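Local coordinates for response regulator FixJ (Bradyrhizobium japonicum, PDB 5XSO), which induces, once activated by the oxygen-sensing kinase FixL, expression of the nitrogen-fixation regulators nifA and fixK, at residues C61-V66 against L90-H95; Y18-D23 against T42-A47; S154-Q159 against Y177-R182; G163-L168 against N198-L203. All blocks are in the same frame, centred on the assembly; numbering follows the deposited sequence.

Contact 1 of 4, residues C61-V66 against L90-H95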
loop_
_atom_site.group_PDB
_atom_site.type_symbol
_atom_site.label_atom_id
_atom_site.label_comp_id
_atom_site.label_asym_id
_atom_site.label_seq_id
_atom_site.Cartn_x
_atom_site.Cartn_y
_atom_site.Cartn_z
ATOM N N CYS A 61 -4.405 6.768 -9.105
ATOM C CA CYS A 61 -5.417 6.915 -8.067
ATOM C C CYS A 61 -6.678 6.180 -8.514
ATOM O O CYS A 61 -7.131 6.360 -9.653
ATOM C CB CYS A 61 -5.726 8.395 -7.811
ATOM S SG CYS A 61 -6.929 8.719 -6.496
ATOM N N VAL A 62 -7.255 5.386 -7.624
ATOM C CA VAL A 62 -8.512 4.696 -7.916
ATOM C C VAL A 62 -9.684 5.556 -7.450
ATOM O O VAL A 62 -9.681 6.081 -6.323
ATOM C CB VAL A 62 -8.537 3.306 -7.254
ATOM C CG1 VAL A 62 -9.874 2.616 -7.518
ATOM C CG2 VAL A 62 -7.352 2.460 -7.713
ATOM N N VAL A 63 -10.691 5.718 -8.315
ATOM C CA VAL A 63 -11.929 6.409 -7.961
ATOM C C VAL A 63 -13.071 5.433 -8.242
ATOM O O VAL A 63 -13.323 5.103 -9.409
ATOM C CB VAL A 63 -12.102 7.714 -8.753
ATOM C CG1 VAL A 63 -13.454 8.348 -8.445
ATOM C CG2 VAL A 63 -10.948 8.705 -8.443
ATOM N N SER A 64 -13.718 4.903 -7.180
ATOM C CA SER A 64 -14.624 3.777 -7.351
ATOM C C SER A 64 -15.963 4.057 -6.684
ATOM O O SER A 64 -16.027 4.678 -5.609
ATOM C CB SER A 64 -14.020 2.500 -6.753
ATOM O OG SER A 64 -14.913 1.384 -6.787
ATOM N N ASP A 65 -17.032 3.665 -7.371
ATOM C CA ASP A 65 -18.350 3.567 -6.737
ATOM C C ASP A 65 -18.342 2.618 -5.546
ATOM O O ASP A 65 -17.746 1.536 -5.586
ATOM C CB ASP A 65 -19.389 3.115 -7.770
ATOM C CG ASP A 65 -20.825 3.226 -7.235
ATOM O OD1 ASP A 65 -21.344 2.190 -6.769
ATOM O OD2 ASP A 65 -21.392 4.312 -7.276
ATOM N N VAL A 66 -19.060 3.020 -4.483
ATOM C CA VAL A 66 -19.039 2.333 -3.208
ATOM C C VAL A 66 -19.729 0.990 -3.312
ATOM O O VAL A 66 -19.432 0.076 -2.528
ATOM C CB VAL A 66 -19.711 3.180 -2.106
ATOM C CG1 VAL A 66 -21.183 3.485 -2.466
ATOM C CG2 VAL A 66 -19.628 2.489 -0.795
ATOM N N LEU A 90 -10.231 6.586 -3.672
ATOM C CA LEU A 90 -11.340 7.458 -3.298
ATOM C C LEU A 90 -12.666 6.762 -3.626
ATOM O O LEU A 90 -12.795 6.114 -4.679
ATOM C CB LEU A 90 -11.283 8.792 -4.081
ATOM C CG LEU A 90 -9.927 9.493 -4.039
ATOM C CD1 LEU A 90 -10.004 10.779 -4.885
ATOM C CD2 LEU A 90 -9.589 9.835 -2.537
ATOM N N ILE A 91 -13.649 6.910 -2.743
ATOM C CA ILE A 91 -14.932 6.224 -2.842
ATOM C C ILE A 91 -16.013 7.249 -3.133
ATOM O O ILE A 91 -16.143 8.237 -2.392
ATOM C CB ILE A 91 -15.254 5.469 -1.534
ATOM C CG1 ILE A 91 -14.168 4.418 -1.232
ATOM C CG2 ILE A 91 -16.662 4.899 -1.593
ATOM C CD1 ILE A 91 -14.098 3.335 -2.257
ATOM N N MET A 92 -16.784 7.030 -4.219
ATOM C CA MET A 92 -17.952 7.829 -4.573
ATOM C C MET A 92 -19.200 7.139 -4.027
ATOM O O MET A 92 -19.323 5.922 -4.123
ATOM C CB MET A 92 -18.103 8.002 -6.097
ATOM C CG MET A 92 -16.863 8.540 -6.728
ATOM S SD MET A 92 -17.215 8.703 -8.506
ATOM C CE MET A 92 -16.970 6.998 -8.968
ATOM N N THR A 93 -20.123 7.907 -3.454
ATOM C CA THR A 93 -21.237 7.257 -2.758
ATOM C C THR A 93 -22.457 8.171 -2.750
ATOM O O THR A 93 -22.336 9.404 -2.639
ATOM C CB THR A 93 -20.861 6.875 -1.291
ATOM O OG1 THR A 93 -21.992 6.244 -0.652
ATOM C CG2 THR A 93 -20.466 8.119 -0.447
ATOM N N GLY A 94 -23.658 7.563 -2.837
ATOM C CA GLY A 94 -24.869 8.291 -2.481
ATOM C C GLY A 94 -24.959 8.446 -0.960
ATOM O O GLY A 94 -24.236 7.777 -0.215
ATOM N N HIS A 95 -25.842 9.335 -0.469
ATOM C CA HIS A 95 -25.832 9.584 0.970
ATOM C C HIS A 95 -26.203 8.332 1.737
ATOM O O HIS A 95 -25.713 8.136 2.843
ATOM C CB HIS A 95 -26.758 10.759 1.411
ATOM C CG HIS A 95 -28.222 10.448 1.448
ATOM N ND1 HIS A 95 -28.962 10.453 2.624
ATOM C CD2 HIS A 95 -29.088 10.150 0.455
ATOM C CE1 HIS A 95 -30.222 10.176 2.343
ATOM N NE2 HIS A 95 -30.326 9.994 1.034
#

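Contact 2 of 4, residues Y18-D23 against T42-A47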
loop_
_atom_site.group_PDB
_atom_site.type_symbol
_atom_site.label_atom_id
_atom_site.label_comp_id
_atom_site.label_asym_id
_atom_site.label_seq_id
_atom_site.Cartn_x
_atom_site.Cartn_y
_atom_site.Cartn_z
ATOM N N TYR A 18 -7.809 5.482 -12.165
ATOM C CA TYR A 18 -8.496 4.248 -12.515
ATOM C C TYR A 18 -9.933 4.411 -12.033
ATOM O O TYR A 18 -10.191 4.374 -10.821
ATOM C CB TYR A 18 -7.814 3.033 -11.886
ATOM C CG TYR A 18 -6.419 2.819 -12.422
ATOM C CD1 TYR A 18 -6.220 2.530 -13.774
ATOM C CD2 TYR A 18 -5.306 2.980 -11.606
ATOM C CE1 TYR A 18 -4.945 2.354 -14.288
ATOM C CE2 TYR A 18 -3.986 2.801 -12.117
ATOM C CZ TYR A 18 -3.829 2.503 -13.459
ATOM O OH TYR A 18 -2.569 2.355 -14.006
ATOM N N VAL A 19 -10.864 4.578 -12.970
ATOM C CA VAL A 19 -12.283 4.780 -12.635
ATOM C C VAL A 19 -12.996 3.434 -12.633
ATOM O O VAL A 19 -12.931 2.688 -13.623
ATOM C CB VAL A 19 -12.950 5.731 -13.640
ATOM C CG1 VAL A 19 -14.477 5.821 -13.397
ATOM C CG2 VAL A 19 -12.316 7.146 -13.547
ATOM N N ILE A 20 -13.742 3.156 -11.562
ATOM C CA ILE A 20 -14.488 1.907 -11.439
ATOM C C ILE A 20 -15.931 2.276 -11.172
ATOM O O ILE A 20 -16.258 2.777 -10.081
ATOM C CB ILE A 20 -13.956 0.998 -10.325
ATOM C CG1 ILE A 20 -12.460 0.712 -10.525
ATOM C CG2 ILE A 20 -14.784 -0.271 -10.309
ATOM C CD1 ILE A 20 -11.831 -0.064 -9.330
ATOM N N ASP A 21 -16.797 2.106 -12.176
ATOM C CA ASP A 21 -18.188 2.502 -11.972
ATOM C C ASP A 21 -19.041 1.731 -12.957
ATOM O O ASP A 21 -18.714 1.682 -14.134
ATOM C CB ASP A 21 -18.403 4.010 -12.164
ATOM C CG ASP A 21 -19.668 4.501 -11.488
ATOM O OD1 ASP A 21 -20.746 3.858 -11.631
ATOM O OD2 ASP A 21 -19.578 5.513 -10.765
ATOM N N ASP A 22 -20.089 1.075 -12.464
ATOM C CA ASP A 22 -20.886 0.374 -13.467
ATOM C C ASP A 22 -21.878 1.301 -14.174
ATOM O O ASP A 22 -22.551 0.857 -15.102
ATOM C CB ASP A 22 -21.610 -0.827 -12.832
ATOM C CG ASP A 22 -22.651 -0.421 -11.839
ATOM O OD1 ASP A 22 -22.394 0.517 -11.030
ATOM O OD2 ASP A 22 -23.728 -1.061 -11.857
ATOM N N ASP A 23 -21.964 2.576 -13.787
ATOM C CA ASP A 23 -22.873 3.534 -14.426
ATOM C C ASP A 23 -22.189 4.204 -15.599
ATOM O O ASP A 23 -21.235 4.971 -15.413
ATOM C CB ASP A 23 -23.337 4.593 -13.424
ATOM C CG ASP A 23 -24.150 5.742 -14.087
ATOM O OD1 ASP A 23 -24.708 6.568 -13.347
ATOM O OD2 ASP A 23 -24.272 5.826 -15.305
ATOM N N THR A 42 -8.131 5.422 -17.093
ATOM C CA THR A 42 -8.487 4.078 -17.558
ATOM C C THR A 42 -9.764 3.684 -16.833
ATOM O O THR A 42 -9.878 3.919 -15.631
ATOM C CB THR A 42 -7.389 3.049 -17.258
ATOM O OG1 THR A 42 -6.168 3.439 -17.896
ATOM C CG2 THR A 42 -7.787 1.649 -17.789
ATOM N N LEU A 43 -10.743 3.119 -17.538
ATOM C CA LEU A 43 -12.060 2.943 -16.921
ATOM C C LEU A 43 -12.414 1.468 -16.867
ATOM O O LEU A 43 -12.051 0.706 -17.768
ATOM C CB LEU A 43 -13.141 3.703 -17.706
ATOM C CG LEU A 43 -12.819 5.204 -17.628
ATOM C CD1 LEU A 43 -12.083 5.637 -18.882
ATOM C CD2 LEU A 43 -14.037 6.120 -17.320
ATOM N N PHE A 44 -13.143 1.080 -15.829
ATOM C CA PHE A 44 -13.613 -0.292 -15.699
ATOM C C PHE A 44 -15.101 -0.276 -15.369
ATOM O O PHE A 44 -15.547 0.522 -14.527
ATOM C CB PHE A 44 -12.818 -1.023 -14.604
ATOM C CG PHE A 44 -11.346 -1.046 -14.850
ATOM C CD1 PHE A 44 -10.773 -2.105 -15.528
ATOM C CD2 PHE A 44 -10.540 0.003 -14.418
ATOM C CE1 PHE A 44 -9.401 -2.144 -15.757
ATOM C CE2 PHE A 44 -9.183 -0.024 -14.637
ATOM C CZ PHE A 44 -8.605 -1.093 -15.307
ATOM N N ASP A 45 -15.878 -1.120 -16.041
ATOM C CA ASP A 45 -17.289 -1.203 -15.692
ATOM C C ASP A 45 -17.580 -2.451 -14.876
ATOM O O ASP A 45 -18.711 -2.641 -14.417
ATOM C CB ASP A 45 -18.144 -1.155 -16.965
ATOM C CG ASP A 45 -17.770 -2.235 -17.971
ATOM O OD1 ASP A 45 -17.437 -3.364 -17.556
ATOM O OD2 ASP A 45 -17.827 -1.959 -19.188
ATOM N N ASP A 46 -16.571 -3.299 -14.693
ATOM C CA ASP A 46 -16.717 -4.628 -14.121
ATOM C C ASP A 46 -15.696 -4.783 -13.009
ATOM O O ASP A 46 -14.504 -4.526 -13.216
ATOM C CB ASP A 46 -16.509 -5.713 -15.180
ATOM C CG ASP A 46 -16.646 -7.121 -14.606
ATOM O OD1 ASP A 46 -17.275 -7.271 -13.532
ATOM O OD2 ASP A 46 -16.089 -8.064 -15.208
ATOM N N ALA A 47 -16.173 -5.210 -11.841
ATOM C CA ALA A 47 -15.298 -5.424 -10.689
ATOM C C ALA A 47 -14.108 -6.314 -11.033
ATOM O O ALA A 47 -12.949 -5.954 -10.783
ATOM C CB ALA A 47 -16.107 -6.045 -9.549
#

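Contact 3 of 4, residues S154-Q159 against Y177-R182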
loop_
_atom_site.group_PDB
_atom_site.type_symbol
_atom_site.label_atom_id
_atom_site.label_comp_id
_atom_site.label_asym_id
_atom_site.label_seq_id
_atom_site.Cartn_x
_atom_site.Cartn_y
_atom_site.Cartn_z
ATOM N N SER A 154 17.075 -17.060 8.555
ATOM C CA SER A 154 16.553 -18.244 9.242
ATOM C C SER A 154 15.779 -17.770 10.473
ATOM O O SER A 154 15.858 -16.589 10.866
ATOM C CB SER A 154 17.718 -19.138 9.653
ATOM O OG SER A 154 18.361 -18.562 10.811
ATOM N N PRO A 155 15.028 -18.656 11.117
ATOM C CA PRO A 155 14.325 -18.238 12.335
ATOM C C PRO A 155 15.254 -17.714 13.406
ATOM O O PRO A 155 14.937 -16.686 14.022
ATOM C CB PRO A 155 13.561 -19.529 12.774
ATOM C CG PRO A 155 13.318 -20.225 11.484
ATOM C CD PRO A 155 14.627 -20.036 10.718
ATOM N N ARG A 156 16.409 -18.348 13.646
ATOM C CA ARG A 156 17.272 -17.841 14.700
ATOM C C ARG A 156 17.882 -16.512 14.277
ATOM O O ARG A 156 18.158 -15.641 15.109
ATOM C CB ARG A 156 18.410 -18.806 14.960
ATOM C CG ARG A 156 18.011 -20.122 15.714
ATOM C CD ARG A 156 17.007 -19.886 16.846
ATOM N NE ARG A 156 16.801 -21.099 17.644
ATOM C CZ ARG A 156 16.244 -21.088 18.845
ATOM N NH1 ARG A 156 15.822 -19.939 19.393
ATOM N NH2 ARG A 156 16.122 -22.230 19.517
ATOM N N GLU A 157 18.200 -16.391 12.992
ATOM C CA GLU A 157 18.736 -15.112 12.504
ATOM C C GLU A 157 17.734 -13.989 12.704
ATOM O O GLU A 157 18.116 -12.857 13.062
ATOM C CB GLU A 157 19.110 -15.233 11.020
ATOM C CG GLU A 157 20.445 -15.991 10.857
ATOM C CD GLU A 157 20.570 -16.654 9.524
ATOM O OE1 GLU A 157 21.524 -17.427 9.386
ATOM O OE2 GLU A 157 19.777 -16.399 8.584
ATOM N N ARG A 158 16.438 -14.283 12.482
ATOM C CA ARG A 158 15.415 -13.271 12.700
ATOM C C ARG A 158 15.363 -12.881 14.175
ATOM O O ARG A 158 15.291 -11.692 14.510
ATOM C CB ARG A 158 14.067 -13.796 12.163
ATOM C CG ARG A 158 12.880 -12.949 12.495
ATOM C CD ARG A 158 12.915 -11.672 11.633
ATOM N NE ARG A 158 11.711 -10.886 11.897
ATOM C CZ ARG A 158 10.588 -10.965 11.184
ATOM N NH1 ARG A 158 10.499 -11.787 10.135
ATOM N NH2 ARG A 158 9.549 -10.219 11.529
ATOM N N GLN A 159 15.443 -13.876 15.078
ATOM C CA GLN A 159 15.503 -13.576 16.510
ATOM C C GLN A 159 16.718 -12.757 16.882
ATOM O O GLN A 159 16.631 -11.854 17.722
ATOM C CB GLN A 159 15.510 -14.884 17.337
ATOM C CG GLN A 159 14.142 -15.565 17.302
ATOM C CD GLN A 159 14.195 -16.930 17.991
ATOM O OE1 GLN A 159 15.260 -17.529 18.108
ATOM N NE2 GLN A 159 13.070 -17.388 18.481
ATOM N N TYR A 177 16.309 -16.220 23.809
ATOM C CA TYR A 177 15.776 -17.083 22.766
ATOM C C TYR A 177 16.214 -18.532 22.898
ATOM O O TYR A 177 15.741 -19.376 22.126
ATOM C CB TYR A 177 16.189 -16.544 21.390
ATOM C CG TYR A 177 15.649 -15.135 21.135
ATOM C CD1 TYR A 177 14.310 -14.929 20.774
ATOM C CD2 TYR A 177 16.490 -14.026 21.229
ATOM C CE1 TYR A 177 13.803 -13.601 20.531
ATOM C CE2 TYR A 177 16.004 -12.713 21.015
ATOM C CZ TYR A 177 14.657 -12.525 20.651
ATOM O OH TYR A 177 14.205 -11.218 20.436
ATOM N N ASP A 178 17.091 -18.851 23.865
ATOM C CA ASP A 178 17.618 -20.220 24.059
ATOM C C ASP A 178 18.487 -20.628 22.847
ATOM O O ASP A 178 18.276 -21.667 22.226
ATOM C CB ASP A 178 16.498 -21.242 24.327
ATOM C CG ASP A 178 17.011 -22.438 25.026
ATOM O OD1 ASP A 178 16.313 -23.465 25.035
ATOM O OD2 ASP A 178 18.152 -22.377 25.533
ATOM N N ILE A 179 19.469 -19.778 22.534
ATOM C CA ILE A 179 20.451 -19.977 21.460
ATOM C C ILE A 179 21.797 -20.225 22.147
ATOM O O ILE A 179 22.071 -19.615 23.175
ATOM C CB ILE A 179 20.467 -18.712 20.566
ATOM C CG1 ILE A 179 19.095 -18.484 19.905
ATOM C CG2 ILE A 179 21.511 -18.741 19.452
ATOM C CD1 ILE A 179 18.936 -17.023 19.212
ATOM N N SER A 180 22.612 -21.149 21.633
ATOM C CA SER A 180 23.934 -21.319 22.220
ATOM C C SER A 180 24.767 -20.025 22.115
ATOM O O SER A 180 24.829 -19.403 21.026
ATOM C CB SER A 180 24.672 -22.448 21.495
ATOM O OG SER A 180 26.020 -22.423 21.916
ATOM N N PRO A 181 25.440 -19.596 23.193
ATOM C CA PRO A 181 26.319 -18.410 23.117
ATOM C C PRO A 181 27.338 -18.462 21.987
ATOM O O PRO A 181 27.660 -17.405 21.425
ATOM C CB PRO A 181 27.014 -18.401 24.484
ATOM C CG PRO A 181 25.961 -19.077 25.425
ATOM C CD PRO A 181 25.311 -20.126 24.571
ATOM N N ARG A 182 27.879 -19.650 21.660
ATOM C CA ARG A 182 28.877 -19.712 20.585
ATOM C C ARG A 182 28.290 -19.493 19.208
ATOM O O ARG A 182 29.068 -19.358 18.230
ATOM C CB ARG A 182 29.642 -21.057 20.655
ATOM C CG ARG A 182 28.950 -22.163 19.906
ATOM C CD ARG A 182 29.801 -23.450 19.885
ATOM N NE ARG A 182 30.017 -23.981 21.232
ATOM C CZ ARG A 182 29.130 -24.732 21.890
ATOM N NH1 ARG A 182 27.958 -25.032 21.335
ATOM N NH2 ARG A 182 29.411 -25.175 23.106
#

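Contact 4 of 4, residues G163-L168 against N198-L203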
loop_
_atom_site.group_PDB
_atom_site.type_symbol
_atom_site.label_atom_id
_atom_site.label_comp_id
_atom_site.label_asym_id
_atom_site.label_seq_id
_atom_site.Cartn_x
_atom_site.Cartn_y
_atom_site.Cartn_z
ATOM N N GLY A 163 16.761 -9.178 18.634
ATOM C CA GLY A 163 17.470 -8.919 19.883
ATOM C C GLY A 163 18.498 -7.806 19.755
ATOM O O GLY A 163 18.643 -6.971 20.666
ATOM N N LEU A 164 19.206 -7.759 18.624
ATOM C CA LEU A 164 20.172 -6.675 18.393
ATOM C C LEU A 164 19.484 -5.333 18.376
ATOM O O LEU A 164 19.955 -4.369 18.997
ATOM C CB LEU A 164 20.910 -6.875 17.061
ATOM C CG LEU A 164 21.898 -8.049 17.080
ATOM C CD1 LEU A 164 22.409 -8.414 15.650
ATOM C CD2 LEU A 164 23.061 -7.739 17.975
ATOM N N ILE A 165 18.372 -5.234 17.647
ATOM C CA ILE A 165 17.655 -3.959 17.548
ATOM C C ILE A 165 17.060 -3.542 18.887
ATOM O O ILE A 165 17.000 -2.352 19.208
ATOM C CB ILE A 165 16.572 -4.079 16.470
ATOM C CG1 ILE A 165 17.275 -4.153 15.115
ATOM C CG2 ILE A 165 15.588 -2.882 16.549
ATOM C CD1 ILE A 165 16.312 -4.303 13.932
ATOM N N ALA A 166 16.598 -4.508 19.681
ATOM C CA ALA A 166 16.065 -4.287 21.025
ATOM C C ALA A 166 17.138 -3.884 22.029
ATOM O O ALA A 166 16.785 -3.485 23.149
ATOM C CB ALA A 166 15.363 -5.562 21.516
ATOM N N GLY A 167 18.414 -3.992 21.678
ATOM C CA GLY A 167 19.509 -3.579 22.544
ATOM C C GLY A 167 20.027 -4.652 23.483
ATOM O O GLY A 167 20.752 -4.335 24.448
ATOM N N LEU A 168 19.682 -5.904 23.249
ATOM C CA LEU A 168 20.232 -6.974 24.091
ATOM C C LEU A 168 21.690 -7.223 23.797
ATOM O O LEU A 168 22.154 -7.140 22.650
ATOM C CB LEU A 168 19.464 -8.298 23.876
ATOM C CG LEU A 168 17.989 -8.251 24.198
ATOM C CD1 LEU A 168 17.413 -9.711 24.077
ATOM C CD2 LEU A 168 17.688 -7.661 25.562
ATOM N N ASN A 198 25.586 -2.501 7.295
ATOM C CA ASN A 198 26.976 -2.239 7.680
ATOM C C ASN A 198 27.119 -1.882 9.161
ATOM O O ASN A 198 28.227 -1.578 9.620
ATOM C CB ASN A 198 27.509 -1.101 6.840
ATOM C CG ASN A 198 27.691 -1.466 5.378
ATOM O OD1 ASN A 198 27.824 -0.507 4.521
ATOM N ND2 ASN A 198 27.762 -2.716 5.066
ATOM N N SER A 199 26.014 -1.794 9.899
ATOM C CA SER A 199 26.058 -1.411 11.301
ATOM C C SER A 199 24.672 -1.685 11.882
ATOM O O SER A 199 23.712 -1.909 11.139
ATOM C CB SER A 199 26.366 0.062 11.477
ATOM O OG SER A 199 25.318 0.886 10.930
ATOM N N LEU A 200 24.581 -1.570 13.208
ATOM C CA LEU A 200 23.300 -1.683 13.887
ATOM C C LEU A 200 22.337 -0.583 13.427
ATOM O O LEU A 200 21.163 -0.851 13.145
ATOM C CB LEU A 200 23.519 -1.624 15.396
ATOM C CG LEU A 200 22.168 -1.728 16.154
ATOM C CD1 LEU A 200 21.432 -3.086 15.777
ATOM C CD2 LEU A 200 22.423 -1.666 17.678
ATOM N N SER A 201 22.804 0.668 13.292
ATOM C CA SER A 201 21.908 1.723 12.824
ATOM C C SER A 201 21.356 1.414 11.442
ATOM O O SER A 201 20.175 1.647 11.162
ATOM C CB SER A 201 22.634 3.076 12.808
ATOM O OG SER A 201 22.854 3.502 14.124
ATOM N N GLU A 202 22.204 0.908 10.550
ATOM C CA GLU A 202 21.727 0.534 9.223
ATOM C C GLU A 202 20.715 -0.593 9.311
ATOM O O GLU A 202 19.678 -0.576 8.630
ATOM C CB GLU A 202 22.888 0.101 8.323
ATOM C CG GLU A 202 23.714 1.261 7.836
ATOM C CD GLU A 202 24.510 0.938 6.556
ATOM O OE1 GLU A 202 24.502 -0.238 6.051
ATOM O OE2 GLU A 202 25.087 1.937 6.021
ATOM N N LEU A 203 20.991 -1.569 10.176
ATOM C CA LEU A 203 20.026 -2.662 10.381
ATOM C C LEU A 203 18.678 -2.131 10.876
ATOM O O LEU A 203 17.607 -2.551 10.397
ATOM C CB LEU A 203 20.621 -3.670 11.374
ATOM C CG LEU A 203 19.818 -4.967 11.586
ATOM C CD1 LEU A 203 19.830 -5.759 10.247
ATOM C CD2 LEU A 203 20.528 -5.834 12.655
#

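Contact 1 of 4, residues C61-V66 against L90-H95
Met92 and Val63 meet across two neighbouring parallel strands of the receiver domain, a CheY-like fold in which strands 61-65 and 89-93 belong to one beta-alpha-beta unit joined through helix 73-82. The backbone bonding is that of a regular parallel ladder. Leu90 N gives to Val62 O (2.8 Å), Ser64 N to Leu90 O, Met92 N to Ser64 O, and Val66 N to Met92 O; this last bond is the most bent, with 133° at the hydrogen, where the chain leaves strand 61-65.

Apolar contacts fall on both faces. On the face of Val63, Leu90 and Met92, the side chains of Val63 and Met92 cross at about a right angle, Val63 CG1 lying 3.8 Å from Met92 SD. A bend at chi3 (-80°) turns the methyl of Met92 back over strand 61-65, its CE 3.7 Å from Asp65 N and also packed against Asp21. Asp21 and Asp65 probably bind magnesium, so the thioether lies beside that acidic site. Shortening Met92 to an alanine is likely to open a gap beside Val63 CG1 and to take away packing from Asp21. Asp65 itself is steadied by Arg67, whose backbone N gives a hydrogen bond to Asp65 OD1. On the opposite face Ile91 packs on helix 98-106, while Ser64 lies against Ile20 of strand 16-20; beyond the strand Val66 CB rests 3.5 Å from Ile91 CG2 while Val66 CG1 lies 3.4 Å from Thr93 OG1.

Contact 2 of 4, residues Y18-D23 against T42-A47
The rings of Tyr18 and Phe44 lie side by side and point the same way, on one face of the sheet. Thr42 CB stands at the edge of the tyrosine ring, near its plane, 3.7 Å from Tyr18 CD1. Phe44 in turn receives Tyr18 CD1 at its own edge, 4.0 Å from Phe44 CE2, and Val19 O approaches the same ring near its plane, 3.7 Å from Phe44 CD2. Both rings have CG anti to the carbonyl carbon (chi1 -65° in Tyr18, -58° in Phe44), which carries them along the sheet in the same direction.

Beneath them runs a parallel ladder: Val19 N gives to Thr42 O, Phe44 N to Val19 O at 2.7 Å, and Asp21 N to Phe44 O at 3.1 Å. The other face carries Val19 and Leu43, whose branches run alongside each other with Val19 CB 3.9 Å from Leu43 CD2. Past the strand, Asp21 OD1 accepts from Asp23 N (2.8 Å) in an Asx turn; Asp21 and Asp22 probably bind magnesium, so the turn probably helps to shape that acidic site.

The phenol of Tyr18 reaches Ser58 O with its hydroxyl, and a leucine in its place would probably leave that carbonyl without its mate and strip the flat neighbour from Thr42 and Phe44. Strand 40-44 is the outermost of the sheet on this side, with strand 16-20 between it and strand 61-65. Helix 47-53 covers the aromatic face through Phe50, which meets Phe44 edge-to-face, while helix 24-36 packs Leu30 on Val19 and Asn31 on Leu43.

Contact 3 of 4, residues S154-Q159 against Y177-R182
Gln159 slides along one face of the Tyr177 ring, the two side chains running in opposite directions. Its CB sits over that face, offset toward the rim, 3.7 Å from the ring centroid in a CH-pi contact; its CD comes within 3.4 Å of Tyr177 CD1, the amide turned 33° from the ring plane. Beside it, Arg156 NH1 gives a hydrogen bond to Tyr177 O (2.8 Å), reaching the carbonyl from above its plane with 141° at the hydrogen. Ile179 CG1 lies over one face of the guanidinium, 3.6 Å from Arg156 NH1.

Arg156 NH1 also gives to Gln159 OE1 (2.8 Å), in the amide's carbonyl plane and on a lone pair, so one nitrogen ties the amide to the end of helix 170-177. A bend at chi2 (-41°) turns the arginine chain toward that end. Farther back, Ser154 and Glu157 form a capping box that starts helix 155-166.

Tyr177 OH is held by Glu162, farther along helix 155-166. Segment 177-182 runs from the last residue of helix 170-177 into the turn of the helix-turn-helix motif, and helix 184-195, which follows it, touches Arg156 through Tyr187 and Ile179 through Ile184.

Contact 4 of 4, residues G163-L168 against N198-L203
Leu164 and Ile165 on helix 155-166 receive Leu200 and Leu203 from the start of helix 200-209, an apolar meeting of four aliphatic side chains. The denser part surrounds Leu200. Leu200 extends toward the other helix, its CG trans to the backbone N (chi1 179°), and lays Leu200 CD1 against the last turn there, 3.8 Å from Leu164 O and 4.0 Å from Leu164 CB. Leu200 CD2 lies 3.9 Å from Leu164 O, so both methyls of the fork touch one backbone oxygen. That oxygen already accepts a bond from Gly167 N, in the Schellman motif that ends the helix; the leucine therefore covers a carbonyl that already has a hydrogen-bond partner.

Contact is looser on the Leu203 side of the segments. Ile165 CD1 lies 4.3 Å from Leu203 CG, and Leu164 CD1 and Leu203 CD2 stand 4.4 Å apart, distances of light apolar touching. Even so, Leu203 is buried, because Val191, Met192 and Met195 of helix 184-195 also pack on it. Leu164 likewise reaches Ile173 of helix 170-177. Solvent lies instead on the Leu200 side: that residue is exposed although its methyls are closely applied.

Helix 200-209 opens with a capping bond, Glu202 N giving to Ser199 OG (3.1 Å), while Glu202 OE1 accepts a hydrogen bond from the backbone N of Asn198. Such a last helix packed on the first is characteristic of the four-helix LuxR-type DNA-binding domain, in which helices 155-166 and 200-209 flank the helix-turn-helix.

In the fold
Contacts 1 and 2 belong to the receiver domain and share one parallel sheet: strands 61-65 and 16-20 are neighbours, and their backbones bond directly. Contact 1 is buried in the sheet, whereas contact 2 reaches its outer strand and is only partly buried. Both place acidic residues of the probable magnesium site at strand ends. Contacts 3 and 4 lie in the DNA-binding domain, on the opposite side of the chain's centre, and both use helix 155-166. Ladder bonds dominate the first pair; the second pair relies on side chains, polar and aromatic at the surface in contact 3, wholly aliphatic across contact 4. Centres of contacts 1 and 3 are about 48 Å apart.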